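Local coordinates for protein S12 family peptidase (Streptomyces sp. 82F2, PDB 3WWX) that probably hydrolyses amide bonds with preference for D-configured substrates, as a secreted serine hydrolase of the beta-lactamase-like S12 peptidase family, at residues Y109-D114 with S159-V164; D132-K137 with N230-G235. One frame throughout, in Å; residues are numbered along the deposited sequence.

Contact 1 of 2, residues Y109-D114 with S159-V164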
# COMPACT_ATOMS: atom_id res chain seq x y z
N TYR A 109 -3.84 -12.13 -12.68
CA TYR A 109 -2.47 -11.83 -13.03
C TYR A 109 -2.13 -10.39 -12.66
O TYR A 109 -2.88 -9.48 -13.01
CB TYR A 109 -2.28 -12.04 -14.53
CG TYR A 109 -0.87 -11.91 -15.03
CD1 TYR A 109 -0.27 -10.68 -15.19
CD2 TYR A 109 -0.13 -13.05 -15.36
CE1 TYR A 109 1.04 -10.57 -15.64
CE2 TYR A 109 1.18 -12.94 -15.82
CZ TYR A 109 1.75 -11.69 -15.93
OH TYR A 109 3.04 -11.56 -16.41
N SER A 110 -1.01 -10.24 -11.98
CA SER A 110 -0.51 -8.93 -11.56
C SER A 110 0.26 -8.24 -12.69
O SER A 110 1.30 -8.71 -13.15
CB SER A 110 0.40 -9.11 -10.35
OG SER A 110 0.72 -7.84 -9.82
N TYR A 111 -0.27 -7.10 -13.16
CA TYR A 111 0.27 -6.47 -14.37
C TYR A 111 1.72 -6.06 -14.19
O TYR A 111 2.46 -5.92 -15.17
CB TYR A 111 -0.56 -5.24 -14.80
CG TYR A 111 -0.50 -4.10 -13.81
CD1 TYR A 111 -1.42 -4.01 -12.77
CD2 TYR A 111 0.47 -3.11 -13.89
CE1 TYR A 111 -1.37 -2.98 -11.84
CE2 TYR A 111 0.52 -2.07 -12.95
CZ TYR A 111 -0.41 -2.03 -11.95
OH TYR A 111 -0.40 -1.01 -11.01
N THR A 112 2.14 -5.83 -12.95
CA THR A 112 3.51 -5.38 -12.71
C THR A 112 4.53 -6.48 -12.96
O THR A 112 5.72 -6.21 -13.03
CB THR A 112 3.67 -4.88 -11.25
OG1 THR A 112 3.17 -5.86 -10.33
CG2 THR A 112 2.89 -3.59 -11.05
N GLU A 113 4.05 -7.72 -13.12
CA GLU A 113 4.91 -8.85 -13.46
C GLU A 113 5.00 -9.12 -14.96
O GLU A 113 5.80 -9.95 -15.39
CB GLU A 113 4.41 -10.10 -12.75
CG GLU A 113 4.38 -9.97 -11.23
CD GLU A 113 5.73 -9.60 -10.65
OE1 GLU A 113 6.74 -10.24 -11.01
OE2 GLU A 113 5.78 -8.65 -9.84
N ASP A 114 4.23 -8.41 -15.76
CA ASP A 114 4.29 -8.61 -17.21
C ASP A 114 5.69 -8.25 -17.69
O ASP A 114 6.21 -7.20 -17.33
CB ASP A 114 3.27 -7.74 -17.90
CG ASP A 114 3.45 -7.75 -19.39
OD1 ASP A 114 3.00 -8.73 -20.02
OD2 ASP A 114 4.03 -6.78 -19.91
N SER A 159 -1.58 -9.23 -6.01
CA SER A 159 -1.67 -8.75 -7.38
C SER A 159 -2.12 -7.30 -7.44
O SER A 159 -3.17 -6.93 -6.89
CB SER A 159 -2.66 -9.60 -8.18
OG SER A 159 -2.88 -9.02 -9.45
N ASN A 160 -1.31 -6.48 -8.09
CA ASN A 160 -1.61 -5.06 -8.17
C ASN A 160 -2.84 -4.82 -9.04
O ASN A 160 -3.55 -3.83 -8.85
CB ASN A 160 -0.38 -4.32 -8.66
CG ASN A 160 0.71 -4.30 -7.61
OD1 ASN A 160 0.46 -3.89 -6.49
ND2 ASN A 160 1.86 -4.84 -7.93
N THR A 161 -3.11 -5.72 -9.99
CA THR A 161 -4.28 -5.57 -10.84
C THR A 161 -5.55 -5.57 -10.01
O THR A 161 -6.52 -4.88 -10.34
CB THR A 161 -4.38 -6.71 -11.86
OG1 THR A 161 -3.08 -6.93 -12.41
CG2 THR A 161 -5.34 -6.34 -12.98
N ASN A 162 -5.54 -6.29 -8.91
CA ASN A 162 -6.72 -6.35 -8.06
C ASN A 162 -7.15 -4.99 -7.59
O ASN A 162 -8.35 -4.72 -7.55
CB ASN A 162 -6.47 -7.23 -6.85
CG ASN A 162 -6.52 -8.70 -7.19
OD1 ASN A 162 -7.29 -9.10 -8.07
ND2 ASN A 162 -5.74 -9.51 -6.50
N PHE A 163 -6.19 -4.12 -7.25
CA PHE A 163 -6.55 -2.81 -6.72
C PHE A 163 -6.73 -1.75 -7.79
O PHE A 163 -7.47 -0.80 -7.57
CB PHE A 163 -5.61 -2.39 -5.60
CG PHE A 163 -6.01 -3.01 -4.28
CD1 PHE A 163 -5.81 -4.37 -4.05
CD2 PHE A 163 -6.62 -2.26 -3.30
CE1 PHE A 163 -6.22 -4.97 -2.88
CE2 PHE A 163 -7.02 -2.87 -2.11
CZ PHE A 163 -6.82 -4.22 -1.90
N VAL A 164 -6.13 -1.92 -8.97
CA VAL A 164 -6.54 -1.10 -10.10
C VAL A 164 -8.02 -1.37 -10.46
O VAL A 164 -8.79 -0.42 -10.66
CB VAL A 164 -5.60 -1.32 -11.30
CG1 VAL A 164 -6.08 -0.54 -12.51
CG2 VAL A 164 -4.19 -0.90 -10.91
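Tyr109 and Thr161 begin a set of hydrogen bonds that pins a loop to the start of a helix. Thr161 OG1 donates to Tyr109 O on a lone pair at 2.6 Å and accepts from Tyr111 N at 2.9 Å, so one buried hydroxyl bridges two backbone groups of the loop. Its chi1 of -44°, with OG1 beside the backbone N, turns the hydroxyl toward that loop. Two further bonds come from Asn160: its backbone N reaches Ser110 OG at 3.0 Å, and ND2 meets Thr112 OG1 at 2.9 Å, almost exactly in the amide plane. The two hydroxyls are themselves hydrogen-bonded, 3.2 Å between Ser110 OG and Thr112 OG1. Ser159 OG, at the N-cap, bonds chiefly to Ile108 O and only weakly caps Thr161 N.

Apolar contact centres on Tyr111, whose CE1 lies 3.6 Å from both Asn160 CB and Val164 CG2. By sequence, Asn160 matches the asparagine of the family's Tyr-x-Asn motif and Lys56 the lysine of Ser-x-x-Lys, so the bond from Asn160 OD1 to Lys56 NZ probably holds the two motifs together. With ND2 held by Thr112 as well, the amide is fixed in rotation, which would make Thr112 a second-shell residue helping to position it.

Contact 2 of 2, residues D132-K137 with N230-G235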
# COMPACT_ATOMS: atom_id res chain seq x y z
N ASP A 132 5.50 8.39 -18.38
CA ASP A 132 4.39 7.93 -19.22
C ASP A 132 3.11 7.77 -18.39
O ASP A 132 3.16 7.38 -17.20
CB ASP A 132 4.71 6.58 -19.86
CG ASP A 132 5.79 6.65 -20.92
OD1 ASP A 132 6.35 7.73 -21.19
OD2 ASP A 132 6.09 5.56 -21.44
N THR A 133 1.99 8.12 -19.00
CA THR A 133 0.69 7.97 -18.37
C THR A 133 0.07 6.63 -18.71
O THR A 133 -0.04 6.27 -19.89
CB THR A 133 -0.26 9.10 -18.77
OG1 THR A 133 0.22 10.32 -18.22
CG2 THR A 133 -1.67 8.84 -18.24
N TRP A 134 -0.32 5.92 -17.67
CA TRP A 134 -0.99 4.64 -17.78
C TRP A 134 -2.40 4.78 -17.27
O TRP A 134 -2.61 5.07 -16.09
CB TRP A 134 -0.29 3.57 -16.92
CG TRP A 134 1.13 3.33 -17.29
CD1 TRP A 134 2.21 4.09 -16.93
CD2 TRP A 134 1.64 2.27 -18.09
NE1 TRP A 134 3.35 3.56 -17.47
CE2 TRP A 134 3.03 2.44 -18.17
CE3 TRP A 134 1.04 1.18 -18.74
CZ2 TRP A 134 3.84 1.56 -18.89
CZ3 TRP A 134 1.84 0.32 -19.45
CH2 TRP A 134 3.23 0.50 -19.52
N THR A 135 -3.38 4.54 -18.14
CA THR A 135 -4.76 4.51 -17.67
C THR A 135 -5.03 3.22 -16.92
O THR A 135 -4.38 2.20 -17.14
CB THR A 135 -5.75 4.60 -18.82
OG1 THR A 135 -5.61 3.45 -19.66
CG2 THR A 135 -5.53 5.87 -19.63
N PRO A 136 -5.99 3.24 -15.99
CA PRO A 136 -6.34 1.98 -15.33
C PRO A 136 -6.70 0.90 -16.34
O PRO A 136 -6.26 -0.24 -16.19
CB PRO A 136 -7.51 2.36 -14.44
CG PRO A 136 -7.23 3.83 -14.10
CD PRO A 136 -6.64 4.40 -15.38
N LYS A 137 -7.46 1.22 -17.38
CA LYS A 137 -7.82 0.19 -18.35
C LYS A 137 -6.58 -0.34 -19.09
O LYS A 137 -6.54 -1.52 -19.45
CB LYS A 137 -8.91 0.68 -19.32
CG LYS A 137 -8.55 1.94 -20.07
CD LYS A 137 -9.73 2.41 -20.95
CE LYS A 137 -9.37 3.69 -21.72
NZ LYS A 137 -10.39 4.06 -22.74
N ASN A 230 5.74 9.42 -12.88
CA ASN A 230 4.29 9.47 -13.06
C ASN A 230 3.65 8.32 -12.29
O ASN A 230 3.86 7.16 -12.64
CB ASN A 230 3.97 9.37 -14.55
CG ASN A 230 2.49 9.55 -14.86
OD1 ASN A 230 1.61 9.09 -14.13
ND2 ASN A 230 2.22 10.22 -15.98
N PRO A 231 2.89 8.62 -11.22
CA PRO A 231 2.41 7.55 -10.33
C PRO A 231 1.27 6.72 -10.89
O PRO A 231 0.80 5.81 -10.19
CB PRO A 231 1.92 8.30 -9.09
CG PRO A 231 2.41 9.67 -9.22
CD PRO A 231 2.62 9.95 -10.65
N SER A 232 0.83 7.01 -12.12
CA SER A 232 -0.22 6.21 -12.73
C SER A 232 0.20 4.77 -12.99
O SER A 232 -0.66 3.93 -13.25
CB SER A 232 -0.73 6.88 -14.01
OG SER A 232 0.26 6.90 -15.01
N ILE A 233 1.49 4.46 -12.91
CA ILE A 233 1.91 3.06 -12.93
C ILE A 233 1.27 2.26 -11.79
O ILE A 233 1.15 1.04 -11.89
CB ILE A 233 3.43 2.90 -12.82
CG1 ILE A 233 4.00 3.66 -11.63
CG2 ILE A 233 4.12 3.31 -14.13
CD1 ILE A 233 5.44 3.25 -11.25
N ALA A 234 0.88 2.95 -10.72
CA ALA A 234 0.32 2.32 -9.52
C ALA A 234 -1.18 2.65 -9.32
O ALA A 234 -1.97 1.78 -8.96
CB ALA A 234 1.14 2.76 -8.30
N GLY A 235 -1.56 3.90 -9.51
CA GLY A 235 -2.92 4.32 -9.26
C GLY A 235 -3.44 3.83 -7.92
O GLY A 235 -2.79 4.00 -6.89
O HOH W 1 -3.34 4.24 -13.53
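Asn230 meets the extended loop at Asp132 and Thr133. CB lies 3.4 Å from Asp132 O, and CG passes just as near to the same carbonyl. CG stands opposite the backbone N across the CA-CB bond (chi1 -174°), which carries the amide toward segment 132-137. At the tip, ND2 donates to Thr133 OG1 at 3.0 Å, somewhat tilted from the amide plane, and also bonds to Tyr131 O; Asp132 O is near ND2 but at too poor an angle for a bond. The other branch turns back on its own chain: OD1 accepts from Ser232 N at 3.0 Å, in the carbonyl plane, closing an Asx turn where the 3-10 segment 231-233 starts. That segment lies beside the octane 1,8-diamine pocket, Ile233 packing on His306 of its wall. A second donor, Ser232 OG, approaches the same OD1 at 2.7 Å from above the plane.

Ser232 OG also accepts from Trp134 N, at 2.9 Å and nearly straight (177°), and lies at the edge of the Trp134 indole. Farther along that ring, NE1 comes 3.4 Å from Ile233 CG2, while Phe117 meets the indole edge-to-face. A water bridges the backbone carbonyls, donating to Trp134 O at 2.8 Å and to Ser232 O at 2.7 Å.

From the N terminus the chain first enters contact 1 at 109-114, then runs through helices 115-121 and 126-129 to reach contact 2 at 132-137. Contact 1 closes its 44-residue loop at 159-164, where helix 160-174 begins; contact 2 closes a longer one, of 92 residues, at 230-235. Their segments alternate, so the two closures cross rather than nest. They also touch directly: Tyr111 OH lies 2.7 Å from Ile233 O, a probable hydrogen bond, and Val164 packs against Pro136. Together they tie the segment leading into helix 136-144 and the start of helix 160-174 to two loops near the bound octane 1,8-diamine, the second leading toward strand 241-242.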